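Uncharacterized protein (Leptospirillum rubarum, PDB 3OMD) is of unknown function, an all-helical member of the DUF5069 family whose biochemical role remains to be established. Local coordinates at residues H25-I30 against P73-M78; L41-Y46 against D138-R143; F58-E63 against L79-S84; R117-S122 against V134-L139. All blocks are in the same frame, centred on the assembly; numbering follows the deposited sequence. Where two conformers were deposited one is given.

Contact 1. Residues H25-I30 against P73-M78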
loop_
_atom_site.group_PDB
_atom_site.type_symbol
_atom_site.label_atom_id
_atom_site.label_comp_id
_atom_site.label_asym_id
_atom_site.label_seq_id
_atom_site.Cartn_x
_atom_site.Cartn_y
_atom_site.Cartn_z
ATOM N N HIS A 25 -1.187 -4.618 0.877
ATOM C CA HIS A 25 -1.499 -3.182 0.773
ATOM C C HIS A 25 -2.210 -2.577 1.980
ATOM O O HIS A 25 -2.058 -1.372 2.234
ATOM C CB HIS A 25 -2.301 -2.830 -0.508
ATOM C CG HIS A 25 -2.080 -1.420 -0.937
ATOM N ND1 HIS A 25 -0.843 -0.979 -1.358
ATOM C CD2 HIS A 25 -2.885 -0.321 -0.889
ATOM C CE1 HIS A 25 -0.908 0.321 -1.590
ATOM N NE2 HIS A 25 -2.133 0.743 -1.313
ATOM N N LEU A 26 -3.005 -3.381 2.711
ATOM C CA LEU A 26 -3.876 -2.796 3.768
ATOM C C LEU A 26 -3.051 -2.058 4.848
ATOM O O LEU A 26 -3.374 -0.904 5.204
ATOM C CB LEU A 26 -4.771 -3.888 4.366
ATOM C CG LEU A 26 -5.637 -3.406 5.541
ATOM C CD1 LEU A 26 -6.505 -2.190 5.186
ATOM C CD2 LEU A 26 -6.506 -4.611 6.030
ATOM N N LYS A 27 -1.988 -2.685 5.379
ATOM C CA LYS A 27 -1.175 -1.953 6.393
ATOM C C LYS A 27 -0.611 -0.661 5.791
ATOM O O LYS A 27 -0.589 0.375 6.457
ATOM C CB LYS A 27 -0.024 -2.830 6.887
ATOM C CG LYS A 27 -0.490 -3.942 7.853
ATOM C CD LYS A 27 0.727 -4.629 8.449
ATOM C CE LYS A 27 0.296 -5.710 9.434
ATOM N NZ LYS A 27 1.499 -6.344 10.099
ATOM N N ARG A 28 -0.090 -0.762 4.554
ATOM C CA ARG A 28 0.552 0.368 3.908
ATOM C C ARG A 28 -0.441 1.531 3.737
ATOM O O ARG A 28 -0.110 2.699 3.998
ATOM C CB ARG A 28 1.074 -0.085 2.536
ATOM C CG ARG A 28 1.848 1.020 1.778
ATOM C CD ARG A 28 2.517 0.395 0.587
ATOM N NE ARG A 28 3.412 1.343 -0.082
ATOM C CZ ARG A 28 4.666 1.582 0.295
ATOM N NH1 ARG A 28 5.213 0.908 1.305
ATOM N NH2 ARG A 28 5.393 2.479 -0.382
ATOM N N VAL A 29 -1.650 1.217 3.278
ATOM C CA VAL A 29 -2.628 2.280 3.080
ATOM C C VAL A 29 -3.239 2.786 4.379
ATOM O O VAL A 29 -3.661 3.944 4.419
ATOM C CB VAL A 29 -3.683 1.870 2.007
ATOM C CG1 VAL A 29 -4.726 0.876 2.552
ATOM C CG2 VAL A 29 -4.364 3.098 1.446
ATOM N N ILE A 30 -3.327 1.941 5.412
ATOM C CA ILE A 30 -3.601 2.504 6.750
ATOM C C ILE A 30 -2.609 3.620 7.081
ATOM O O ILE A 30 -2.995 4.723 7.499
ATOM C CB ILE A 30 -3.602 1.394 7.816
ATOM C CG1 ILE A 30 -4.856 0.512 7.627
ATOM C CG2 ILE A 30 -3.570 1.988 9.266
ATOM C CD1 ILE A 30 -4.737 -0.823 8.476
ATOM N N PRO A 73 -7.203 3.332 16.021
ATOM C CA PRO A 73 -5.760 3.450 16.064
ATOM C C PRO A 73 -5.023 2.135 15.879
ATOM O O PRO A 73 -3.849 2.144 15.482
ATOM C CB PRO A 73 -5.484 4.016 17.483
ATOM C CG PRO A 73 -6.677 3.629 18.264
ATOM C CD PRO A 73 -7.830 3.675 17.317
ATOM N N GLN A 74 -5.719 1.019 16.094
ATOM C CA GLN A 74 -5.085 -0.268 15.991
ATOM C C GLN A 74 -5.474 -0.952 14.677
ATOM O O GLN A 74 -6.614 -0.861 14.221
ATOM C CB GLN A 74 -5.504 -1.143 17.155
ATOM C CG GLN A 74 -5.300 -0.516 18.550
ATOM C CD GLN A 74 -3.897 0.083 18.767
ATOM O OE1 GLN A 74 -3.750 1.123 19.443
ATOM N NE2 GLN A 74 -2.866 -0.559 18.209
ATOM N N ASP A 75 -4.523 -1.687 14.124
ATOM C CA ASP A 75 -4.739 -2.466 12.890
ATOM C C ASP A 75 -5.995 -3.347 12.992
ATOM O O ASP A 75 -6.720 -3.473 12.018
ATOM C CB ASP A 75 -3.528 -3.379 12.617
ATOM C CG ASP A 75 -2.384 -2.670 11.940
ATOM O OD1 ASP A 75 -2.480 -1.479 11.567
ATOM O OD2 ASP A 75 -1.355 -3.344 11.769
ATOM N N GLN A 76 -6.197 -4.019 14.129
ATOM C CA GLN A 76 -7.333 -4.919 14.214
ATOM C C GLN A 76 -8.626 -4.143 14.044
ATOM O O GLN A 76 -9.595 -4.659 13.471
ATOM C CB GLN A 76 -7.326 -5.732 15.509
ATOM C CG GLN A 76 -6.360 -6.950 15.434
ATOM C CD GLN A 76 -6.814 -8.043 14.443
ATOM O OE1 GLN A 76 -7.959 -8.502 14.487
ATOM N NE2 GLN A 76 -5.920 -8.455 13.566
ATOM N N ASP A 77 -8.645 -2.892 14.521
ATOM C CA ASP A 77 -9.850 -2.129 14.401
ATOM C C ASP A 77 -10.081 -1.653 12.979
ATOM O O ASP A 77 -11.225 -1.669 12.488
ATOM C CB ASP A 77 -9.870 -1.036 15.452
ATOM C CG ASP A 77 -10.056 -1.672 16.867
ATOM O OD1 ASP A 77 -10.982 -2.506 17.017
ATOM O OD2 ASP A 77 -9.238 -1.464 17.748
HETATM N N MSE A 78 -9.008 -1.286 12.285
HETATM C CA MSE A 78 -9.191 -0.928 10.897
HETATM C C MSE A 78 -9.577 -2.152 10.047
HETATM O O MSE A 78 -10.383 -2.065 9.134
HETATM C CB MSE A 78 -7.923 -0.273 10.345
HETATM C CG MSE A 78 -7.758 1.104 10.686
HETATM SE SE MSE A 78 -9.442 2.099 10.047
HETATM C CE MSE A 78 -9.567 1.572 8.149
#
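Ile30, Asp75 and Met78 carry most of the surface buried where helix 26-38 meets the start of helix 75-85. The delta methyl of Ile30 does the touching: CD1 lies 3.7 Å from Met78 CB, and the two side chains run past each other in opposite directions. Met78, a selenomethionine, thus offers the root of its side chain to the isoleucine. CG1 of Ile30 stands beside the backbone N (chi1 -71°) and the chain then extends (chi2 167°), which carries CD1 outward to Met78 and also to the carboxylate of Asp75, where CD1 is 3.9 Å from OD1. The other carboxylate oxygen turns to Lys27, whose extended chain crosses the aspartate at about a right angle. Asp75 OD2 lies against the aliphatic part of Lys27, 3.7 Å from Lys27 CE; Lys27 NZ is 4.5 Å from Asp75 OD2, too far for a salt bridge. Each charge has its mate elsewhere, Lys27 in Asp18 and Asp75 in Arg14, so the attraction between them is probably only supplementary. One turn earlier, Leu26 packs on Leu79 and Val82 further along helix 75-85, and helix 62-69 closes the apolar side, with Phe65 touching Val29, Ile30 and Met78.

Contact 2. Residues L41-Y46 against D138-R143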
loop_
_atom_site.group_PDB
_atom_site.type_symbol
_atom_site.label_atom_id
_atom_site.label_comp_id
_atom_site.label_asym_id
_atom_site.label_seq_id
_atom_site.Cartn_x
_atom_site.Cartn_y
_atom_site.Cartn_z
ATOM N N LEU A 41 2.265 13.612 4.249
ATOM C CA LEU A 41 2.586 12.536 3.300
ATOM C C LEU A 41 3.994 12.550 2.686
ATOM O O LEU A 41 4.458 11.518 2.165
ATOM C CB LEU A 41 1.547 12.530 2.142
ATOM C CG LEU A 41 0.209 11.852 2.470
ATOM C CD1 LEU A 41 -0.882 12.351 1.521
ATOM C CD2 LEU A 41 0.355 10.343 2.408
ATOM N N GLY A 42 4.695 13.687 2.694
ATOM C CA GLY A 42 5.991 13.739 2.008
ATOM C C GLY A 42 5.880 13.411 0.523
ATOM O O GLY A 42 4.958 13.907 -0.165
ATOM N N GLU A 43 6.750 12.515 0.053
ATOM C CA GLU A 43 6.798 12.077 -1.357
ATOM C C GLU A 43 5.649 11.091 -1.654
ATOM O O GLU A 43 5.412 10.721 -2.808
ATOM C CB GLU A 43 8.142 11.368 -1.652
ATOM C CG GLU A 43 9.413 12.252 -1.600
ATOM C CD GLU A 43 10.727 11.498 -1.949
ATOM O OE1 GLU A 43 10.699 10.288 -2.273
ATOM O OE2 GLU A 43 11.811 12.133 -1.883
ATOM N N TYR A 44 4.952 10.627 -0.618
ATOM C CA TYR A 44 3.886 9.619 -0.819
ATOM C C TYR A 44 2.589 10.289 -1.228
ATOM O O TYR A 44 2.397 11.478 -1.003
ATOM C CB TYR A 44 3.678 8.780 0.477
ATOM C CG TYR A 44 4.882 7.936 0.743
ATOM C CD1 TYR A 44 5.006 6.673 0.183
ATOM C CD2 TYR A 44 5.941 8.436 1.523
ATOM C CE1 TYR A 44 6.148 5.911 0.376
ATOM C CE2 TYR A 44 7.059 7.702 1.728
ATOM C CZ TYR A 44 7.164 6.428 1.164
ATOM O OH TYR A 44 8.315 5.672 1.386
ATOM N N THR A 45 1.687 9.513 -1.822
ATOM C CA THR A 45 0.408 10.053 -2.251
ATOM C C THR A 45 -0.707 9.111 -1.826
ATOM O O THR A 45 -0.707 7.951 -2.225
ATOM C CB THR A 45 0.390 10.243 -3.792
ATOM O OG1 THR A 45 1.401 11.203 -4.147
ATOM C CG2 THR A 45 -0.968 10.758 -4.225
ATOM N N TYR A 46 -1.673 9.635 -1.073
ATOM C CA TYR A 46 -2.844 8.873 -0.719
ATOM C C TYR A 46 -3.861 8.933 -1.860
ATOM O O TYR A 46 -4.147 9.999 -2.428
ATOM C CB TYR A 46 -3.440 9.439 0.590
ATOM C CG TYR A 46 -4.690 8.687 1.067
ATOM C CD1 TYR A 46 -4.580 7.386 1.556
ATOM C CD2 TYR A 46 -5.963 9.250 0.974
ATOM C CE1 TYR A 46 -5.687 6.684 2.002
ATOM C CE2 TYR A 46 -7.102 8.552 1.403
ATOM C CZ TYR A 46 -6.955 7.262 1.885
ATOM O OH TYR A 46 -8.037 6.550 2.364
ATOM N N ASP A 138 9.781 -2.007 -1.673
ATOM C CA ASP A 138 10.531 -2.522 -0.517
ATOM C C ASP A 138 12.011 -2.183 -0.642
ATOM O O ASP A 138 12.672 -1.916 0.367
ATOM C CB ASP A 138 10.354 -4.039 -0.381
ATOM C CG ASP A 138 9.155 -4.427 0.437
ATOM O OD1 ASP A 138 8.570 -3.577 1.139
ATOM O OD2 ASP A 138 8.833 -5.629 0.383
ATOM N N LEU A 139 12.550 -2.244 -1.867
ATOM C CA LEU A 139 13.977 -1.930 -2.055
ATOM C C LEU A 139 14.233 -0.473 -1.677
ATOM O O LEU A 139 15.199 -0.190 -0.927
ATOM C CB LEU A 139 14.366 -2.186 -3.524
ATOM C CG LEU A 139 15.803 -1.841 -3.917
ATOM C CD1 LEU A 139 16.714 -2.856 -3.272
ATOM C CD2 LEU A 139 15.938 -1.892 -5.444
ATOM N N GLU A 140 13.388 0.440 -2.180
ATOM C CA GLU A 140 13.578 1.868 -1.895
ATOM C C GLU A 140 13.428 2.134 -0.388
ATOM O O GLU A 140 14.078 3.059 0.164
ATOM C CB GLU A 140 12.606 2.730 -2.703
ATOM C CG GLU A 140 12.738 4.235 -2.384
ATOM C CD GLU A 140 12.564 5.216 -3.568
ATOM O OE1 GLU A 140 12.390 4.807 -4.737
ATOM O OE2 GLU A 140 12.633 6.454 -3.304
ATOM N N GLU A 141 12.563 1.348 0.269
ATOM C CA GLU A 141 12.262 1.553 1.687
ATOM C C GLU A 141 13.152 0.672 2.591
ATOM O O GLU A 141 12.861 0.418 3.766
ATOM C CB GLU A 141 10.777 1.310 1.946
ATOM C CG GLU A 141 9.943 2.435 1.282
ATOM C CD GLU A 141 8.475 2.260 1.358
ATOM O OE1 GLU A 141 7.961 1.178 1.757
ATOM O OE2 GLU A 141 7.807 3.232 0.936
ATOM N N LYS A 142 14.266 0.226 2.014
ATOM C CA LYS A 142 15.382 -0.385 2.784
ATOM C C LYS A 142 15.007 -1.689 3.499
ATOM O O LYS A 142 15.566 -2.025 4.561
ATOM C CB LYS A 142 16.011 0.641 3.764
ATOM C CG LYS A 142 16.438 1.943 3.086
ATOM C CD LYS A 142 17.042 2.906 4.120
ATOM C CE LYS A 142 17.565 4.163 3.430
ATOM N NZ LYS A 142 18.568 4.847 4.298
ATOM N N ARG A 143 14.092 -2.450 2.897
ATOM C CA ARG A 143 13.726 -3.772 3.417
ATOM C C ARG A 143 14.441 -4.832 2.619
ATOM O O ARG A 143 14.792 -4.579 1.454
ATOM C CB ARG A 143 12.207 -4.017 3.301
ATOM C CG ARG A 143 11.409 -3.009 4.058
ATOM C CD ARG A 143 9.964 -3.418 4.216
ATOM N NE ARG A 143 9.304 -2.291 4.873
ATOM C CZ ARG A 143 8.759 -1.260 4.224
ATOM N NH1 ARG A 143 8.610 -1.269 2.892
ATOM N NH2 ARG A 143 8.304 -0.255 4.937
HETATM O O HOH W 1 11.189 8.546 -4.473
#
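The Tyr44 ring meets Glu141 at its edge, OE2 lying near the ring plane, while the carbonyl oxygen of Leu41 sits at the edge in plane; ring and carboxylate planes stand 52° apart. Tyr44, on the type II' turn from Leu41, and Glu141 reach in from opposing sides, Tyr44 CG standing beside the backbone N (chi1 -67°) and Glu141 extended. Tyr44 OH donates a short bond of 2.5 Å to Glu141 OE2, reaching it on the anti side and 31° out of the carboxylate plane. Glu141 OE1 offers its anti lone pair to Arg143 NH1 at 2.8 Å, in the guanidinium plane, and also takes a salt bridge from Arg28. Arg143 NH1 bonds Asp138 OD1 as well (2.9 Å), a salt-bridge network within the residues of the Schellman motif that ends helix 133-140. With a glutamine at Glu141, Arg28 and Arg143 would probably lose the negative charge they share. A water donates to both Glu43 OE1 and Glu140 OE2, 4.4 Å apart, bridging two like charges.

Contact 3. Residues F58-E63 against L79-S84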
loop_
_atom_site.group_PDB
_atom_site.type_symbol
_atom_site.label_atom_id
_atom_site.label_comp_id
_atom_site.label_asym_id
_atom_site.label_seq_id
_atom_site.Cartn_x
_atom_site.Cartn_y
_atom_site.Cartn_z
ATOM N N PHE A 58 -11.877 -3.910 -3.300
ATOM C CA PHE A 58 -12.666 -4.266 -2.117
ATOM C C PHE A 58 -13.926 -3.444 -1.964
ATOM O O PHE A 58 -14.723 -3.699 -1.067
ATOM C CB PHE A 58 -11.777 -4.262 -0.844
ATOM C CG PHE A 58 -10.741 -5.351 -0.870
ATOM C CD1 PHE A 58 -11.118 -6.689 -0.705
ATOM C CD2 PHE A 58 -9.414 -5.053 -1.109
ATOM C CE1 PHE A 58 -10.176 -7.725 -0.777
ATOM C CE2 PHE A 58 -8.456 -6.098 -1.167
ATOM C CZ PHE A 58 -8.852 -7.413 -1.014
ATOM N N GLY A 59 -14.128 -2.484 -2.871
ATOM C CA GLY A 59 -15.353 -1.639 -2.854
ATOM C C GLY A 59 -15.353 -0.646 -1.722
ATOM O O GLY A 59 -16.404 -0.373 -1.129
ATOM N N LEU A 60 -14.182 -0.099 -1.422
ATOM C CA LEU A 60 -14.036 0.883 -0.358
ATOM C C LEU A 60 -13.913 2.292 -0.896
ATOM O O LEU A 60 -13.309 2.530 -1.944
ATOM C CB LEU A 60 -12.783 0.581 0.446
ATOM C CG LEU A 60 -12.717 -0.796 1.137
ATOM C CD1 LEU A 60 -11.282 -1.086 1.707
ATOM C CD2 LEU A 60 -13.802 -0.971 2.217
ATOM N N ASP A 61 -14.485 3.236 -0.162
ATOM C CA ASP A 61 -14.349 4.640 -0.525
ATOM C C ASP A 61 -13.173 5.225 0.218
ATOM O O ASP A 61 -13.117 5.136 1.445
ATOM C CB ASP A 61 -15.630 5.398 -0.175
ATOM C CG ASP A 61 -15.504 6.881 -0.429
ATOM O OD1 ASP A 61 -15.820 7.307 -1.560
ATOM O OD2 ASP A 61 -15.056 7.612 0.482
ATOM N N HIS A 62 -12.233 5.820 -0.517
ATOM C CA HIS A 62 -10.985 6.362 0.084
ATOM C C HIS A 62 -11.238 7.427 1.165
ATOM O O HIS A 62 -10.439 7.541 2.129
ATOM C CB HIS A 62 -10.071 6.955 -1.009
ATOM C CG HIS A 62 -10.674 8.110 -1.773
ATOM N ND1 HIS A 62 -10.371 9.432 -1.516
ATOM C CD2 HIS A 62 -11.527 8.118 -2.817
ATOM C CE1 HIS A 62 -11.037 10.206 -2.362
ATOM N NE2 HIS A 62 -11.746 9.434 -3.166
ATOM N N GLU A 63 -12.319 8.211 1.006
ATOM C CA GLU A 63 -12.637 9.271 1.966
ATOM C C GLU A 63 -13.161 8.632 3.254
ATOM O O GLU A 63 -12.756 8.995 4.371
ATOM C CB GLU A 63 -13.678 10.270 1.421
ATOM C CG GLU A 63 -13.202 11.083 0.237
ATOM C CD GLU A 63 -14.280 11.982 -0.387
ATOM O OE1 GLU A 63 -15.465 11.988 0.036
ATOM O OE2 GLU A 63 -13.933 12.688 -1.344
ATOM N N LEU A 79 -9.002 -3.308 10.366
ATOM C CA LEU A 79 -9.356 -4.537 9.646
ATOM C C LEU A 79 -10.840 -4.856 9.848
ATOM O O LEU A 79 -11.544 -5.222 8.883
ATOM C CB LEU A 79 -8.474 -5.712 10.104
ATOM C CG LEU A 79 -8.816 -7.097 9.490
ATOM C CD1 LEU A 79 -8.647 -7.040 7.964
ATOM C CD2 LEU A 79 -7.949 -8.158 10.089
ATOM N N ALA A 80 -11.337 -4.705 11.087
ATOM C CA ALA A 80 -12.750 -4.993 11.349
ATOM C C ALA A 80 -13.624 -4.017 10.547
ATOM O O ALA A 80 -14.687 -4.406 10.023
ATOM C CB ALA A 80 -13.057 -4.936 12.838
ATOM N N TRP A 81 -13.193 -2.761 10.418
ATOM C CA TRP A 81 -13.973 -1.808 9.624
ATOM C C TRP A 81 -14.018 -2.237 8.143
ATOM O O TRP A 81 -15.083 -2.267 7.508
ATOM C CB TRP A 81 -13.382 -0.378 9.761
ATOM C CG TRP A 81 -14.242 0.650 9.091
ATOM C CD1 TRP A 81 -15.292 1.338 9.639
ATOM C CD2 TRP A 81 -14.100 1.134 7.743
ATOM N NE1 TRP A 81 -15.831 2.205 8.706
ATOM C CE2 TRP A 81 -15.118 2.102 7.536
ATOM C CE3 TRP A 81 -13.222 0.829 6.691
ATOM C CZ2 TRP A 81 -15.280 2.782 6.327
ATOM C CZ3 TRP A 81 -13.407 1.500 5.433
ATOM C CH2 TRP A 81 -14.420 2.479 5.296
ATOM N N VAL A 82 -12.857 -2.610 7.604
ATOM C CA VAL A 82 -12.805 -3.099 6.229
ATOM C C VAL A 82 -13.783 -4.274 6.015
ATOM O O VAL A 82 -14.582 -4.294 5.048
ATOM C CB VAL A 82 -11.364 -3.491 5.835
ATOM C CG1 VAL A 82 -11.342 -4.279 4.489
ATOM C CG2 VAL A 82 -10.519 -2.218 5.735
ATOM N N HIS A 83 -13.746 -5.245 6.925
ATOM C CA HIS A 83 -14.662 -6.392 6.792
ATOM C C HIS A 83 -16.115 -5.920 6.807
ATOM O O HIS A 83 -16.937 -6.415 6.034
ATOM C CB HIS A 83 -14.393 -7.401 7.897
ATOM C CG HIS A 83 -13.129 -8.180 7.704
ATOM N ND1 HIS A 83 -12.478 -8.832 8.739
ATOM C CD2 HIS A 83 -12.449 -8.495 6.578
ATOM C CE1 HIS A 83 -11.432 -9.479 8.252
ATOM N NE2 HIS A 83 -11.377 -9.269 6.954
ATOM N N SER A 84 -16.428 -4.955 7.671
ATOM C CA SER A 84 -17.805 -4.498 7.795
ATOM C C SER A 84 -18.284 -3.748 6.529
ATOM O O SER A 84 -19.494 -3.674 6.277
ATOM C CB SER A 84 -17.964 -3.649 9.075
ATOM O OG SER A 84 -17.461 -2.338 8.900
#
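The backbones come nearest at Leu60 and Val82, 7.8 Å between CA atoms, where the linker that joins helices 50-58 and 62-69 runs beside helix 75-85. Leu60 spreads its two methyls over neighbouring residues of that helix. Leu60 CD2 approaches the six-membered ring of Trp81 obliquely, 4.1 Å from Trp81 CZ3, the leucine and the indole lying alongside with their chains running opposite ways; Leu60 CD1 lies 4.2 Å from Val82 CG1. With CG of Trp81 opposite the backbone N (chi1 -174°), the indole swings across to the leucine although its CB does not point there. The linker is a tight joint between two helices: Gly59, at positive phi, closes helix 50-58 with a Schellman motif, and Asp61 is the N-cap of helix 62-69. Asp61 OD2, in one of its two conformers, accepts a weak bond from Glu63 N and a hydrogen bond from Lys64 N. The contacts of Leu60 across to helix 75-85 are wholly apolar. Ser84 OG turns back to donate to Trp81 O at 2.8 Å, tilted 17° from the carbonyl plane. Phe54 and Phe55 also touch Leu60, and Phe65 of helix 62-69 packs against both Trp81 and Val82.

Contact 4. Residues R117-S122 against V134-L139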
loop_
_atom_site.group_PDB
_atom_site.type_symbol
_atom_site.label_atom_id
_atom_site.label_comp_id
_atom_site.label_asym_id
_atom_site.label_seq_id
_atom_site.Cartn_x
_atom_site.Cartn_y
_atom_site.Cartn_z
ATOM N N ARG A 117 13.352 0.691 -14.535
ATOM C CA ARG A 117 14.767 0.298 -14.493
ATOM C C ARG A 117 15.692 1.447 -14.071
ATOM O O ARG A 117 16.692 1.207 -13.400
ATOM C CB ARG A 117 15.196 -0.312 -15.821
ATOM C CG ARG A 117 14.471 -1.671 -16.023
ATOM C CD ARG A 117 14.923 -2.301 -17.323
ATOM N NE ARG A 117 14.453 -1.492 -18.433
ATOM C CZ ARG A 117 14.814 -1.670 -19.704
ATOM N NH1 ARG A 117 15.664 -2.645 -20.034
ATOM N NH2 ARG A 117 14.312 -0.877 -20.645
ATOM N N SER A 118 15.335 2.676 -14.426
ATOM C CA SER A 118 16.105 3.842 -13.991
ATOM C C SER A 118 16.047 4.011 -12.468
ATOM O O SER A 118 17.052 4.355 -11.830
ATOM C CB SER A 118 15.580 5.081 -14.680
ATOM O OG SER A 118 16.384 6.178 -14.338
ATOM N N VAL A 119 14.867 3.790 -11.884
ATOM C CA VAL A 119 14.733 3.860 -10.417
ATOM C C VAL A 119 15.549 2.749 -9.782
ATOM O O VAL A 119 16.346 2.988 -8.869
ATOM C CB VAL A 119 13.258 3.727 -9.980
ATOM C CG1 VAL A 119 13.169 3.688 -8.444
ATOM C CG2 VAL A 119 12.480 4.928 -10.505
ATOM N N ARG A 120 15.345 1.535 -10.275
ATOM C CA ARG A 120 16.005 0.395 -9.662
ATOM C C ARG A 120 17.517 0.515 -9.772
ATOM O O ARG A 120 18.252 0.181 -8.838
ATOM C CB ARG A 120 15.579 -0.872 -10.336
ATOM C CG ARG A 120 15.998 -2.113 -9.540
ATOM C CD ARG A 120 16.008 -3.315 -10.426
ATOM N NE ARG A 120 16.781 -3.135 -11.663
ATOM C CZ ARG A 120 16.460 -3.779 -12.783
ATOM N NH1 ARG A 120 15.424 -4.612 -12.793
ATOM N NH2 ARG A 120 17.125 -3.571 -13.898
ATOM N N ASP A 121 17.990 0.964 -10.921
ATOM C CA ASP A 121 19.446 1.069 -11.090
ATOM C C ASP A 121 20.045 2.134 -10.139
ATOM O O ASP A 121 21.210 2.006 -9.698
ATOM C CB ASP A 121 19.788 1.318 -12.560
ATOM C CG ASP A 121 19.549 0.073 -13.466
ATOM O OD1 ASP A 121 19.242 -1.068 -12.993
ATOM O OD2 ASP A 121 19.627 0.265 -14.701
ATOM N N SER A 122 19.274 3.174 -9.818
ATOM C CA SER A 122 19.733 4.197 -8.855
ATOM C C SER A 122 19.801 3.672 -7.430
ATOM O O SER A 122 20.591 4.161 -6.617
ATOM C CB SER A 122 18.882 5.479 -8.909
ATOM O OG SER A 122 17.593 5.315 -8.273
ATOM N N VAL A 134 5.933 -3.770 -6.421
ATOM C CA VAL A 134 5.907 -3.865 -4.946
ATOM C C VAL A 134 7.292 -4.226 -4.398
ATOM O O VAL A 134 7.643 -3.833 -3.273
ATOM C CB VAL A 134 4.799 -4.785 -4.419
ATOM C CG1 VAL A 134 3.436 -4.232 -4.848
ATOM C CG2 VAL A 134 5.010 -6.239 -4.792
ATOM N N LYS A 135 8.089 -4.954 -5.174
ATOM C CA LYS A 135 9.454 -5.271 -4.712
ATOM C C LYS A 135 10.335 -4.047 -4.815
ATOM O O LYS A 135 11.209 -3.818 -3.958
ATOM C CB LYS A 135 10.057 -6.445 -5.483
ATOM C CG LYS A 135 9.600 -7.802 -4.966
ATOM C CD LYS A 135 10.558 -8.915 -5.404
ATOM C CE LYS A 135 10.187 -10.282 -4.837
ATOM N NZ LYS A 135 10.143 -10.354 -3.337
ATOM N N LEU A 136 10.117 -3.231 -5.841
ATOM C CA LEU A 136 10.880 -1.983 -5.954
ATOM C C LEU A 136 10.600 -1.063 -4.742
ATOM O O LEU A 136 11.515 -0.433 -4.202
ATOM C CB LEU A 136 10.557 -1.276 -7.283
ATOM C CG LEU A 136 11.431 -0.049 -7.565
ATOM C CD1 LEU A 136 12.901 -0.474 -7.690
ATOM C CD2 LEU A 136 10.937 0.599 -8.873
ATOM N N LEU A 137 9.328 -0.975 -4.327
ATOM C CA LEU A 137 8.996 -0.180 -3.136
ATOM C C LEU A 137 9.763 -0.692 -1.909
ATOM O O LEU A 137 10.288 0.118 -1.137
ATOM C CB LEU A 137 7.491 -0.221 -2.876
ATOM C CG LEU A 137 6.640 0.588 -3.865
ATOM C CD1 LEU A 137 5.168 0.276 -3.670
ATOM C CD2 LEU A 137 6.874 2.085 -3.668
ATOM N N ASP A 138 9.781 -2.007 -1.673
ATOM C CA ASP A 138 10.531 -2.522 -0.517
ATOM C C ASP A 138 12.011 -2.183 -0.642
ATOM O O ASP A 138 12.672 -1.916 0.367
ATOM C CB ASP A 138 10.354 -4.039 -0.381
ATOM C CG ASP A 138 9.155 -4.427 0.437
ATOM O OD1 ASP A 138 8.570 -3.577 1.139
ATOM O OD2 ASP A 138 8.833 -5.629 0.383
ATOM N N LEU A 139 12.550 -2.244 -1.867
ATOM C CA LEU A 139 13.977 -1.930 -2.055
ATOM C C LEU A 139 14.233 -0.473 -1.677
ATOM O O LEU A 139 15.199 -0.190 -0.927
ATOM C CB LEU A 139 14.366 -2.186 -3.524
ATOM C CG LEU A 139 15.803 -1.841 -3.917
ATOM C CD1 LEU A 139 16.714 -2.856 -3.272
ATOM C CD2 LEU A 139 15.938 -1.892 -5.444
#
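Leu136 points its forked end at helix 110-123 and divides its two methyls between neighbouring residues there. Leu136 CD2 lies 3.8 Å from Val119 CG1, the side chains meeting at a slant; Leu136 CD1 presses on the base of Arg120, 3.8 Å from both Arg120 CA and CB, with leucine and arginine crossing at about a right angle. CG of Leu136 trans to the backbone N (chi1 -173°) carries the fork across to the other helix. One turn on, Leu139 adds its CD2, 4.1 Å from Arg120 CG, so the aliphatic part of the arginine is touched by both leucines. In this helix pair, joined by the intervening loop, the axes of segments 117-122 and 134-139 approach to 10.5 Å and cross at 30°, running in roughly the same direction. Beyond CG the arginine bends at chi3 (52°), which leads its guanidinium away from the leucines. There NH1 bonds the carbonyl oxygen of Ile130, and NE and NH2 make weak bonds to Asp121 OD1 at the guanidinium edge. Replacing Leu136 with an alanine would probably open a gap between the helices, leaving Val119 and the base of Arg120 without their apolar partner. Phe116 and Leu123 of helix 110-123 also pack on Leu136.

Contacts 1 and 3, with centres 10 Å apart, share helix 75-85 at one end of the molecule; contacts 2 and 4, 11 Å apart, share helix 133-140 at the other. Contacts 3 and 4 are the most distant pair, 29 Å between centres. Along the chain, contact 3 is nested in the long loop closed by contact 2, contact 1 crosses both, and contact 4 opens only after contacts 1 and 3 have closed. Arg28 of helix 26-38, in contact 1, forms a salt bridge with Glu141 of contact 2 and packs on Leu137 of contact 4. Contact 2 thus links the early chain to the C-terminal helix, while the others pack the helices at each end.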